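PDB 3SF6: glutaryl-CoA dehydrogenase from Mycobacterium smegmatis, which belongs to the acyl-CoA dehydrogenase family of flavoproteins and binds dihydroflavine-adenine dinucleotide in a chain with helical N- and C-terminal parts around a beta middle domain. Local coordinates for residues A[55-60]-A[223-228]; A[98-103]-A[272-277]; A[104-109]-A[376-381]; A[116-121]-A[146-151]. All coordinates share one frame; numbering follows the deposited sequence. Where two conformers were deposited one is given.

Interactions 1, 2 and 3 tie the N-terminal helices to later parts of the chain, and interaction 3 lies between the other two, with its centre about 11 Å from each. It touches both. S223 OG of interaction 1 lies 2.7 Å from S377 OG of interaction 3, a probable hydrogen bond. On the other flank, E102 OE1 of interaction 2 makes a 2.7 Å salt bridge to R109 NE. Interaction 4 uses the same helix 106-126 as interaction 3, with centres about 15 Å apart. Both touch the flavin: Y381 packs against its ring system, while residues 148-151 bond to its pyrimidine end.

Interaction 1. Residues A[55-60]-A[223-228]; sequences SWYEDG and SLRASV. With SO4 (sulfate ion), chain Q.
Y57 O is gripped by R225 NE at 2.8 Å, with the donor nearly in line with the C=O bond. The next carbonyl, E58 O, takes R225 NH2 at 2.9 Å. This second donor stands above the carbonyl plane. Both acceptors belong to the last turn of helix 53-59, so the guanidinium meets the helix at its C-terminal end. The negative end of the helix dipole would probably favour the cation there. R225 NH1 and NH2 also share a sulfate, each 3.0 Å from SO4 O4, and NH1 bonds to K221 O. The arginine chain bends at chi3 (57°), which turns its tip back to the carbonyls. Its start covers the tyrosine: R225 CB sits over the centre of one Y57 ring face in a CH-pi contact, 3.8 Å from the centroid. G60 leaves the helix with positive phi. Its CA lies over a face of the guanidinium and makes a CA-H...O contact of 3.3 Å with R225 O. R225 and A226 are the central residues of a type I beta turn, 224-227. The turn sits in the loop before strand 229-240, and its L224 lines the flavin pocket of this acyl-CoA dehydrogenase fold.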
# COMPACT_ATOMS: atom_id res chain seq x y z
N SER A 55 -29.90 2.24 15.88
CA SER A 55 -31.06 1.33 15.93
C SER A 55 -31.59 0.97 14.56
O SER A 55 -31.87 -0.19 14.28
CB SER A 55 -32.20 1.93 16.76
OG SER A 55 -31.84 1.94 18.11
N TRP A 56 -31.72 1.97 13.67
CA TRP A 56 -32.19 1.69 12.31
C TRP A 56 -31.23 0.72 11.63
O TRP A 56 -31.66 -0.22 10.96
CB TRP A 56 -32.29 2.99 11.48
CG TRP A 56 -33.36 3.97 11.91
CD1 TRP A 56 -34.45 3.72 12.68
CD2 TRP A 56 -33.43 5.37 11.56
NE1 TRP A 56 -35.21 4.88 12.83
CE2 TRP A 56 -34.60 5.89 12.16
CE3 TRP A 56 -32.62 6.21 10.80
CZ2 TRP A 56 -34.97 7.23 12.02
CZ3 TRP A 56 -33.00 7.54 10.67
CH2 TRP A 56 -34.15 8.03 11.28
N TYR A 57 -29.93 0.95 11.78
CA TYR A 57 -28.94 0.12 11.11
C TYR A 57 -29.01 -1.33 11.67
O TYR A 57 -29.07 -2.32 10.93
CB TYR A 57 -27.52 0.68 11.31
CG TYR A 57 -26.52 -0.06 10.47
CD1 TYR A 57 -25.92 -1.23 10.94
CD2 TYR A 57 -26.22 0.35 9.16
CE1 TYR A 57 -25.05 -1.95 10.14
CE2 TYR A 57 -25.36 -0.37 8.36
CZ TYR A 57 -24.76 -1.50 8.84
OH TYR A 57 -23.93 -2.27 8.08
N GLU A 58 -29.02 -1.46 12.98
CA GLU A 58 -29.09 -2.79 13.59
C GLU A 58 -30.32 -3.55 13.14
O GLU A 58 -30.24 -4.74 12.81
CB GLU A 58 -29.05 -2.72 15.12
CG GLU A 58 -27.72 -2.21 15.69
CD GLU A 58 -27.78 -1.77 17.15
OE1 GLU A 58 -28.85 -1.90 17.81
OE2 GLU A 58 -26.75 -1.27 17.63
N ASP A 59 -31.47 -2.88 13.14
CA ASP A 59 -32.74 -3.49 12.79
C ASP A 59 -32.88 -3.80 11.32
O ASP A 59 -33.64 -4.70 10.95
CB ASP A 59 -33.89 -2.59 13.20
CG ASP A 59 -34.04 -2.46 14.71
OD1 ASP A 59 -33.37 -3.19 15.47
OD2 ASP A 59 -34.82 -1.60 15.11
N GLY A 60 -32.14 -3.05 10.50
CA GLY A 60 -32.23 -3.10 9.04
C GLY A 60 -33.56 -2.61 8.55
O GLY A 60 -34.04 -3.06 7.49
N SER A 223 -24.31 -4.30 4.89
CA SER A 223 -23.92 -2.96 4.45
C SER A 223 -25.20 -2.23 4.08
O SER A 223 -26.15 -2.86 3.61
CB SER A 223 -23.06 -3.05 3.18
OG SER A 223 -22.79 -1.76 2.64
N LEU A 224 -25.26 -0.93 4.35
CA LEU A 224 -26.36 -0.08 3.94
C LEU A 224 -27.69 -0.54 4.54
O LEU A 224 -28.74 -0.44 3.94
CB LEU A 224 -26.41 0.06 2.39
CG LEU A 224 -26.49 1.52 1.96
CD1 LEU A 224 -25.23 2.29 2.36
CD2 LEU A 224 -26.75 1.67 0.43
N ARG A 225 -27.61 -1.03 5.78
CA ARG A 225 -28.80 -1.61 6.43
C ARG A 225 -29.84 -0.54 6.75
O ARG A 225 -31.04 -0.88 6.86
CB ARG A 225 -28.42 -2.40 7.68
CG ARG A 225 -27.67 -3.67 7.41
CD ARG A 225 -27.31 -4.40 8.70
NE ARG A 225 -28.46 -4.72 9.52
CZ ARG A 225 -29.29 -5.75 9.34
NH1 ARG A 225 -29.10 -6.62 8.33
NH2 ARG A 225 -30.33 -5.93 10.17
N ALA A 226 -29.45 0.74 6.81
CA ALA A 226 -30.43 1.81 7.02
C ALA A 226 -30.90 2.42 5.71
O ALA A 226 -31.07 3.61 5.58
CB ALA A 226 -29.92 2.89 8.01
N SER A 227 -31.13 1.54 4.74
CA SER A 227 -31.63 1.92 3.41
C SER A 227 -32.49 0.76 2.97
O SER A 227 -32.30 -0.37 3.43
CB SER A 227 -30.45 2.12 2.43
OG SER A 227 -30.87 2.54 1.14
N VAL A 228 -33.43 1.01 2.09
CA VAL A 228 -34.25 -0.03 1.51
C VAL A 228 -33.62 -0.39 0.17
O VAL A 228 -33.38 0.51 -0.60
CB VAL A 228 -35.66 0.51 1.25
CG1 VAL A 228 -36.53 -0.48 0.40
CG2 VAL A 228 -36.35 0.83 2.56
S SO4 Q . -32.29 -8.63 7.91
O1 SO4 Q . -32.15 -7.52 6.98
O2 SO4 Q . -32.07 -9.92 7.23
O3 SO4 Q . -33.64 -8.58 8.46
O4 SO4 Q . -31.32 -8.50 8.97

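Interaction 2. Residues A[98-103]-A[272-277]; sequences CLELEA and AARDCL. With EDO (1,2-ethanediol), chain O.
The guanidinium of R274 carries L99 CD2 over one face, 3.4 Å from NH1. At its edge, near the plane, lie the carboxylate of E100 and O1 of a bound 1,2-ethanediol. The salt bridge is end-on and uses two nitrogens. R274 NH1 reaches E100 OE2 at 2.8 Å, and R274 NH2 reaches E100 OE1 at 3.0 Å. Both bonds are almost straight. The acceptors lie in the guanidinium plane, but the carboxylate is turned 36° from it. OE2 is met on its syn side but well out of the carboxylate plane, and OE1 from above that plane. E100 starts away from the other helix. Its bend at chi2 (-58°) swings the carboxylate back to the arginine. R42 also pairs with E100 OE2, so the buried carboxylate serves two cations. R274 NH1 gives a further bond to ethanediol O1 at 2.8 Å. Small residues let the backbones come close beside this pair: the CA atoms of A103 and A272 are 4.5 Å apart. A103 CB also touches R274 NH2, and E102 CG meets A272 CB at 4.1 Å. D275 turns its carboxylate to K50 and H371. The local helix axes approach to 8.3 Å and cross at -52°. Helix 91-104 thus lies against helix 252-286, with helix 32-49 beside E100 and L101, helix 298-327 beside L99 and R274, and helix 368-380 beside E102 and A272.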
# COMPACT_ATOMS: atom_id res chain seq x y z
N CYS A 98 -24.46 16.81 0.98
CA CYS A 98 -24.25 15.36 0.92
C CYS A 98 -23.21 14.90 1.92
O CYS A 98 -23.35 13.85 2.55
CB CYS A 98 -23.83 14.94 -0.48
SG CYS A 98 -25.13 15.06 -1.74
N LEU A 99 -22.14 15.67 2.07
CA LEU A 99 -21.10 15.33 3.04
C LEU A 99 -21.72 15.23 4.44
O LEU A 99 -21.47 14.27 5.18
CB LEU A 99 -19.97 16.38 2.96
CG LEU A 99 -18.65 16.16 3.70
CD1 LEU A 99 -17.51 17.01 3.07
CD2 LEU A 99 -18.79 16.39 5.22
N GLU A 100 -22.50 16.25 4.82
CA GLU A 100 -23.15 16.22 6.14
C GLU A 100 -24.12 15.05 6.31
O GLU A 100 -24.15 14.43 7.37
CB GLU A 100 -23.85 17.55 6.43
CG GLU A 100 -22.87 18.74 6.50
CD GLU A 100 -21.78 18.59 7.55
OE1 GLU A 100 -21.99 17.95 8.61
OE2 GLU A 100 -20.69 19.16 7.32
N LEU A 101 -24.90 14.75 5.28
CA LEU A 101 -25.87 13.62 5.34
C LEU A 101 -25.15 12.31 5.56
O LEU A 101 -25.57 11.51 6.41
CB LEU A 101 -26.71 13.56 4.06
CG LEU A 101 -27.75 14.63 3.91
CD1 LEU A 101 -28.32 14.67 2.48
CD2 LEU A 101 -28.84 14.44 4.93
N GLU A 102 -24.05 12.10 4.84
CA GLU A 102 -23.32 10.84 4.93
C GLU A 102 -22.52 10.71 6.22
O GLU A 102 -22.30 9.60 6.72
CB GLU A 102 -22.46 10.68 3.67
CG GLU A 102 -21.83 9.32 3.50
CD GLU A 102 -21.78 8.83 2.04
OE1 GLU A 102 -21.99 9.63 1.10
OE2 GLU A 102 -21.51 7.63 1.88
N ALA A 103 -22.05 11.84 6.77
CA ALA A 103 -21.46 11.83 8.09
C ALA A 103 -22.47 11.26 9.10
O ALA A 103 -22.09 10.60 10.08
CB ALA A 103 -20.96 13.24 8.51
N ALA A 272 -18.53 10.38 5.79
CA ALA A 272 -18.28 9.14 6.52
C ALA A 272 -16.82 9.14 6.98
O ALA A 272 -16.51 8.82 8.15
CB ALA A 272 -18.60 7.89 5.62
N ALA A 273 -15.90 9.52 6.09
CA ALA A 273 -14.47 9.60 6.48
C ALA A 273 -14.26 10.54 7.65
O ALA A 273 -13.56 10.21 8.62
CB ALA A 273 -13.59 10.03 5.29
N ARG A 274 -14.82 11.74 7.52
CA ARG A 274 -14.69 12.75 8.59
C ARG A 274 -15.17 12.25 9.94
O ARG A 274 -14.50 12.45 10.97
CB ARG A 274 -15.40 14.04 8.19
CG ARG A 274 -15.14 15.19 9.16
CD ARG A 274 -16.08 16.32 8.95
NE ARG A 274 -17.44 16.01 9.40
CZ ARG A 274 -18.52 16.69 9.06
NH1 ARG A 274 -18.44 17.75 8.27
NH2 ARG A 274 -19.71 16.31 9.55
N ASP A 275 -16.35 11.65 9.95
CA ASP A 275 -16.95 11.16 11.19
C ASP A 275 -16.00 10.13 11.82
O ASP A 275 -15.75 10.15 13.03
CB ASP A 275 -18.31 10.53 10.88
CG ASP A 275 -19.25 10.59 12.05
OD1 ASP A 275 -19.39 11.76 12.57
OD2 ASP A 275 -19.95 9.58 12.38
N CYS A 276 -15.43 9.25 10.99
CA CYS A 276 -14.48 8.27 11.51
C CYS A 276 -13.18 8.92 12.01
O CYS A 276 -12.65 8.53 13.05
CB CYS A 276 -14.16 7.23 10.45
SG CYS A 276 -15.56 6.17 10.00
N LEU A 277 -12.64 9.85 11.24
CA LEU A 277 -11.40 10.54 11.62
C LEU A 277 -11.59 11.31 12.93
O LEU A 277 -10.75 11.20 13.84
CB LEU A 277 -10.93 11.45 10.50
CG LEU A 277 -9.76 12.36 10.77
CD1 LEU A 277 -8.55 11.56 11.28
CD2 LEU A 277 -9.40 13.11 9.47
C1 EDO O . -16.30 19.38 5.80
O1 EDO O . -16.35 19.30 7.19
C2 EDO O . -16.71 20.80 5.36
O2 EDO O . -18.08 21.07 5.64

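Interaction 3. Residues A[104-109]-A[376-381]; sequences GDSGIR and ESVLTY. With FDA (dihydroflavine-adenine dinucleotide), chain B.
Y381 OH receives both terminal nitrogens of R109, NH2 at 2.9 Å and NH1 at 3.1 Å. The hydroxyl lies near the guanidinium plane, between the two donors. Ring and guanidinium stand almost perpendicular, 87° apart. R109 gets there by folding: its CG lies opposite the backbone N (chi1 -164°), and the chain then bends at chi2 and chi3. Its NE pairs with E102. S110 OG also bonds to Y381 OH. Y381 takes the less common first torsion, 74°, with CG between the backbone N and the carbonyl carbon. This lays the ring back along its own helix, with V378 CA over the rim of one face. Helix 368-380 ends here, in the C-terminal helical part of the acyl-CoA dehydrogenase fold, and the tyrosine is part of the flavin pocket. The flavin meets it from another direction: Y381 CD2 is 3.7 Å from FDA C6. V378 CG2 packs 4.0 Å from S106 CB and lies at the edge of the R109 guanidinium. S106 turns its OG to E102. At the start of helix 106-126, D105 is the N-cap, and its OD2 accepts weak bonds from the backbone N of G107 and I108.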
# COMPACT_ATOMS: atom_id res chain seq x y z
N GLY A 104 -23.76 11.52 8.87
CA GLY A 104 -24.83 10.82 9.56
C GLY A 104 -24.80 9.34 9.19
O GLY A 104 -24.47 8.50 10.04
N ASP A 105 -25.11 9.03 7.94
CA ASP A 105 -25.08 7.64 7.46
C ASP A 105 -25.17 7.59 5.94
O ASP A 105 -26.03 8.26 5.33
CB ASP A 105 -26.28 6.86 8.05
CG ASP A 105 -26.22 5.38 7.74
OD1 ASP A 105 -25.52 4.65 8.46
OD2 ASP A 105 -26.88 4.99 6.76
N SER A 106 -24.37 6.74 5.31
CA SER A 106 -24.41 6.60 3.85
C SER A 106 -25.77 6.10 3.33
O SER A 106 -26.15 6.43 2.20
CB SER A 106 -23.38 5.59 3.36
OG SER A 106 -22.07 5.91 3.70
N GLY A 107 -26.45 5.26 4.11
CA GLY A 107 -27.78 4.79 3.71
C GLY A 107 -28.79 5.90 3.57
O GLY A 107 -29.60 5.93 2.63
N ILE A 108 -28.75 6.83 4.51
CA ILE A 108 -29.61 7.99 4.48
C ILE A 108 -29.25 8.88 3.28
O ILE A 108 -30.12 9.29 2.53
CB ILE A 108 -29.56 8.79 5.82
CG1 ILE A 108 -30.00 7.91 7.03
CG2 ILE A 108 -30.36 10.07 5.70
CD1 ILE A 108 -31.34 7.24 6.96
N ARG A 109 -27.96 9.15 3.06
CA ARG A 109 -27.56 9.93 1.90
C ARG A 109 -27.98 9.21 0.60
O ARG A 109 -28.34 9.87 -0.39
CB ARG A 109 -26.05 10.18 1.91
CG ARG A 109 -25.52 11.28 0.97
CD ARG A 109 -25.15 10.84 -0.44
NE ARG A 109 -24.23 9.72 -0.39
CZ ARG A 109 -24.34 8.55 -1.00
NH1 ARG A 109 -25.29 8.29 -1.91
NH2 ARG A 109 -23.42 7.64 -0.75
N GLU A 376 -18.69 -0.12 1.77
CA GLU A 376 -18.60 -1.21 0.80
C GLU A 376 -19.59 -1.01 -0.35
O GLU A 376 -19.25 -1.21 -1.52
CB GLU A 376 -18.87 -2.57 1.45
CG GLU A 376 -17.93 -2.99 2.55
CD GLU A 376 -16.59 -3.50 2.10
OE1 GLU A 376 -16.38 -3.70 0.88
OE2 GLU A 376 -15.76 -3.66 3.03
N SER A 377 -20.84 -0.64 -0.04
CA SER A 377 -21.83 -0.42 -1.09
C SER A 377 -21.47 0.79 -1.93
O SER A 377 -21.62 0.76 -3.15
CB SER A 377 -23.21 -0.22 -0.48
OG SER A 377 -23.68 -1.44 0.09
N VAL A 378 -20.99 1.85 -1.28
CA VAL A 378 -20.66 3.08 -1.98
C VAL A 378 -19.48 2.84 -2.95
O VAL A 378 -19.40 3.47 -4.01
CB VAL A 378 -20.38 4.24 -0.99
CG1 VAL A 378 -20.14 5.60 -1.74
CG2 VAL A 378 -21.52 4.39 0.03
N LEU A 379 -18.55 1.97 -2.56
CA LEU A 379 -17.38 1.61 -3.38
C LEU A 379 -17.82 0.92 -4.68
O LEU A 379 -17.17 1.06 -5.71
CB LEU A 379 -16.46 0.69 -2.55
CG LEU A 379 -15.07 0.47 -3.06
CD1 LEU A 379 -14.14 1.68 -2.83
CD2 LEU A 379 -14.47 -0.77 -2.31
N THR A 380 -18.89 0.13 -4.58
CA THR A 380 -19.37 -0.70 -5.68
C THR A 380 -20.40 0.02 -6.58
O THR A 380 -20.38 -0.08 -7.81
CB THR A 380 -19.96 -1.99 -5.10
OG1 THR A 380 -18.88 -2.77 -4.54
CG2 THR A 380 -20.71 -2.82 -6.18
N TYR A 381 -21.33 0.73 -5.95
CA TYR A 381 -22.40 1.31 -6.71
C TYR A 381 -22.04 2.58 -7.44
O TYR A 381 -20.97 3.15 -7.21
CB TYR A 381 -23.68 1.38 -5.87
CG TYR A 381 -23.82 2.39 -4.79
CD1 TYR A 381 -23.25 3.64 -4.84
CD2 TYR A 381 -24.66 2.11 -3.73
CE1 TYR A 381 -23.51 4.58 -3.86
CE2 TYR A 381 -24.92 3.07 -2.72
CZ TYR A 381 -24.35 4.30 -2.81
OH TYR A 381 -24.62 5.24 -1.85
PA FDA B . -20.40 -6.66 -11.74
O1A FDA B . -20.54 -5.69 -12.83
O2A FDA B . -20.83 -8.06 -11.90
O5B FDA B . -18.82 -6.62 -11.41
C5B FDA B . -18.25 -7.61 -10.53
C4B FDA B . -16.78 -7.28 -10.29
O4B FDA B . -16.11 -7.41 -11.57
C3B FDA B . -16.51 -5.86 -9.82
O3B FDA B . -15.35 -5.85 -8.97
C2B FDA B . -16.23 -5.14 -11.13
O2B FDA B . -15.51 -3.91 -10.91
C1B FDA B . -15.46 -6.19 -11.94
N9A FDA B . -15.58 -5.95 -13.39
C8A FDA B . -16.74 -5.95 -14.12
N7A FDA B . -16.47 -5.65 -15.39
C5A FDA B . -15.12 -5.43 -15.47
C6A FDA B . -14.24 -5.08 -16.49
N6A FDA B . -14.67 -4.87 -17.76
N1A FDA B . -12.93 -4.96 -16.19
C2A FDA B . -12.48 -5.14 -14.94
N3A FDA B . -13.27 -5.47 -13.95
C4A FDA B . -14.59 -5.61 -14.19
N1 FDA B . -28.33 0.05 -9.12
C2 FDA B . -29.41 0.73 -9.60
O2 FDA B . -29.70 0.63 -10.82
N3 FDA B . -30.13 1.51 -8.77
C4 FDA B . -29.88 1.63 -7.46
O4 FDA B . -30.62 2.32 -6.70
C4X FDA B . -28.76 0.95 -6.95
N5 FDA B . -28.47 0.97 -5.63
C5X FDA B . -27.62 0.04 -5.09
C6 FDA B . -27.56 -0.18 -3.71
C7 FDA B . -26.69 -1.08 -3.14
C7M FDA B . -26.72 -1.35 -1.63
C8 FDA B . -25.83 -1.78 -3.98
C8M FDA B . -24.85 -2.77 -3.34
C9 FDA B . -25.86 -1.60 -5.35
C9A FDA B . -26.77 -0.68 -5.92
N10 FDA B . -26.88 -0.53 -7.30
C10 FDA B . -28.01 0.15 -7.81
C1' FDA B . -26.26 -1.51 -8.20
C2' FDA B . -24.81 -1.07 -8.48
O2' FDA B . -24.78 0.01 -9.43
C3' FDA B . -24.05 -2.27 -9.03
O3' FDA B . -23.80 -3.15 -7.94
C4' FDA B . -22.71 -1.88 -9.66
O4' FDA B . -22.91 -1.20 -10.91
C5' FDA B . -21.79 -3.09 -9.88
O5' FDA B . -22.49 -4.06 -10.67
P FDA B . -22.50 -5.57 -10.16
O1P FDA B . -22.74 -5.59 -8.71
O2P FDA B . -23.40 -6.34 -11.04
O3P FDA B . -20.98 -6.08 -10.35

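Interaction 4. Residues A[116-121]-A[146-151]; sequences GSLAMY and GCFGLT. With FDA (dihydroflavine-adenine dinucleotide), chain B.
Apolar contact between L118 and F148 carries most of this crossing. L118 CB touches F148 CD1 at 3.5 Å. Farther out, L118 CD2 stands over the centre of one ring face in a CH-pi contact, 4.0 Å from the centroid and 4° off the normal. The leucine lies across the phenylalanine at about a right angle. With CG opposite the backbone N (chi1 -176°), F148 extends its ring across the leucine side chain. W194 also meets this ring. A119 CB adds a smaller contact, 3.8 Å from C147 O and 4.1 Å from G146 CA. The lack of a side chain at G146 leaves room for this methyl group. Local axes of helix and strand come within 6.9 Å, and their directions are 92° apart.

Polar bonds run from the strand and the loop after it to the flavin. FDA N3 gives a bond to F148 O at 3.0 Å. FDA O2 is held by two backbone donors, T151 N at 2.8 Å and L150 N at 3.1 Å. FDA N1 donates to T151 OG1. Helix 106-126 thus backs strand 146-149, which with the loop after it binds the flavin pyrimidine, where helical and beta domains meet to line the flavin site of acyl-CoA dehydrogenases.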
# COMPACT_ATOMS: atom_id res chain seq x y z
N GLY A 116 -33.19 12.56 -5.61
CA GLY A 116 -32.93 13.80 -6.31
C GLY A 116 -32.09 13.63 -7.56
O GLY A 116 -32.51 13.98 -8.65
N SER A 117 -30.90 13.09 -7.41
CA SER A 117 -29.94 13.06 -8.52
C SER A 117 -30.15 11.94 -9.53
O SER A 117 -29.53 11.96 -10.59
CB SER A 117 -28.49 13.01 -7.99
OG SER A 117 -28.22 11.86 -7.22
N LEU A 118 -31.02 10.95 -9.21
CA LEU A 118 -31.35 9.88 -10.12
C LEU A 118 -32.79 9.99 -10.61
O LEU A 118 -33.01 10.29 -11.79
CB LEU A 118 -31.10 8.48 -9.52
CG LEU A 118 -29.61 8.16 -9.28
CD1 LEU A 118 -29.45 6.75 -8.61
CD2 LEU A 118 -28.77 8.32 -10.53
N ALA A 119 -33.76 9.75 -9.73
CA ALA A 119 -35.18 9.69 -10.15
C ALA A 119 -35.72 11.06 -10.56
O ALA A 119 -36.14 11.26 -11.73
CB ALA A 119 -36.06 9.03 -9.09
N MET A 120 -35.62 12.06 -9.68
CA MET A 120 -36.07 13.41 -10.07
C MET A 120 -35.27 13.98 -11.25
O MET A 120 -35.83 14.58 -12.19
CB MET A 120 -36.04 14.38 -8.88
CG MET A 120 -37.10 14.10 -7.84
SD MET A 120 -36.84 15.06 -6.30
CE MET A 120 -37.47 16.65 -6.85
N TYR A 121 -33.95 13.83 -11.19
CA TYR A 121 -33.10 14.33 -12.27
C TYR A 121 -33.52 13.75 -13.62
O TYR A 121 -33.59 14.48 -14.61
CB TYR A 121 -31.64 14.00 -12.00
CG TYR A 121 -30.73 14.54 -13.10
CD1 TYR A 121 -30.21 15.83 -13.05
CD2 TYR A 121 -30.40 13.75 -14.17
CE1 TYR A 121 -29.37 16.31 -14.07
CE2 TYR A 121 -29.58 14.23 -15.19
CZ TYR A 121 -29.08 15.49 -15.14
OH TYR A 121 -28.27 15.89 -16.17
N GLY A 146 -39.24 8.11 -5.26
CA GLY A 146 -38.76 7.49 -6.49
C GLY A 146 -37.64 6.48 -6.30
O GLY A 146 -36.95 6.43 -5.27
N CYS A 147 -37.44 5.68 -7.34
CA CYS A 147 -36.27 4.81 -7.44
C CYS A 147 -35.85 4.79 -8.90
O CYS A 147 -36.57 5.29 -9.78
CB CYS A 147 -36.56 3.41 -6.91
SG CYS A 147 -37.76 2.44 -7.86
N PHE A 148 -34.66 4.24 -9.14
CA PHE A 148 -33.97 4.33 -10.43
C PHE A 148 -33.55 2.91 -10.77
O PHE A 148 -32.64 2.36 -10.14
CB PHE A 148 -32.76 5.27 -10.27
CG PHE A 148 -31.97 5.55 -11.53
CD1 PHE A 148 -32.27 6.66 -12.31
CD2 PHE A 148 -30.86 4.79 -11.85
CE1 PHE A 148 -31.50 6.98 -13.42
CE2 PHE A 148 -30.06 5.13 -12.97
CZ PHE A 148 -30.40 6.21 -13.74
N GLY A 149 -34.27 2.29 -11.71
CA GLY A 149 -34.08 0.87 -12.03
C GLY A 149 -33.16 0.72 -13.24
O GLY A 149 -33.63 0.67 -14.37
N LEU A 150 -31.86 0.65 -13.01
CA LEU A 150 -30.91 0.41 -14.12
C LEU A 150 -30.33 -0.99 -14.01
O LEU A 150 -30.47 -1.81 -14.93
CB LEU A 150 -29.82 1.50 -14.12
CG LEU A 150 -28.75 1.36 -15.20
CD1 LEU A 150 -29.39 1.42 -16.59
CD2 LEU A 150 -27.61 2.43 -15.06
N THR A 151 -29.71 -1.28 -12.87
CA THR A 151 -29.04 -2.57 -12.64
C THR A 151 -30.00 -3.73 -12.68
O THR A 151 -31.14 -3.61 -12.24
CB THR A 151 -28.31 -2.53 -11.29
OG1 THR A 151 -27.35 -1.45 -11.34
CG2 THR A 151 -27.62 -3.87 -10.93
PA FDA B . -20.40 -6.66 -11.74
O1A FDA B . -20.54 -5.69 -12.83
O2A FDA B . -20.83 -8.06 -11.90
O5B FDA B . -18.82 -6.62 -11.41
C5B FDA B . -18.25 -7.61 -10.53
C4B FDA B . -16.78 -7.28 -10.29
O4B FDA B . -16.11 -7.41 -11.57
C3B FDA B . -16.51 -5.86 -9.82
O3B FDA B . -15.35 -5.85 -8.97
C2B FDA B . -16.23 -5.14 -11.13
O2B FDA B . -15.51 -3.91 -10.91
C1B FDA B . -15.46 -6.19 -11.94
N9A FDA B . -15.58 -5.95 -13.39
C8A FDA B . -16.74 -5.95 -14.12
N7A FDA B . -16.47 -5.65 -15.39
C5A FDA B . -15.12 -5.43 -15.47
C6A FDA B . -14.24 -5.08 -16.49
N6A FDA B . -14.67 -4.87 -17.76
N1A FDA B . -12.93 -4.96 -16.19
C2A FDA B . -12.48 -5.14 -14.94
N3A FDA B . -13.27 -5.47 -13.95
C4A FDA B . -14.59 -5.61 -14.19
N1 FDA B . -28.33 0.05 -9.12
C2 FDA B . -29.41 0.73 -9.60
O2 FDA B . -29.70 0.63 -10.82
N3 FDA B . -30.13 1.51 -8.77
C4 FDA B . -29.88 1.63 -7.46
O4 FDA B . -30.62 2.32 -6.70
C4X FDA B . -28.76 0.95 -6.95
N5 FDA B . -28.47 0.97 -5.63
C5X FDA B . -27.62 0.04 -5.09
C6 FDA B . -27.56 -0.18 -3.71
C7 FDA B . -26.69 -1.08 -3.14
C7M FDA B . -26.72 -1.35 -1.63
C8 FDA B . -25.83 -1.78 -3.98
C8M FDA B . -24.85 -2.77 -3.34
C9 FDA B . -25.86 -1.60 -5.35
C9A FDA B . -26.77 -0.68 -5.92
N10 FDA B . -26.88 -0.53 -7.30
C10 FDA B . -28.01 0.15 -7.81
C1' FDA B . -26.26 -1.51 -8.20
C2' FDA B . -24.81 -1.07 -8.48
O2' FDA B . -24.78 0.01 -9.43
C3' FDA B . -24.05 -2.27 -9.03
O3' FDA B . -23.80 -3.15 -7.94
C4' FDA B . -22.71 -1.88 -9.66
O4' FDA B . -22.91 -1.20 -10.91
C5' FDA B . -21.79 -3.09 -9.88
O5' FDA B . -22.49 -4.06 -10.67
P FDA B . -22.50 -5.57 -10.16
O1P FDA B . -22.74 -5.59 -8.71
O2P FDA B . -23.40 -6.34 -11.04
O3P FDA B . -20.98 -6.08 -10.35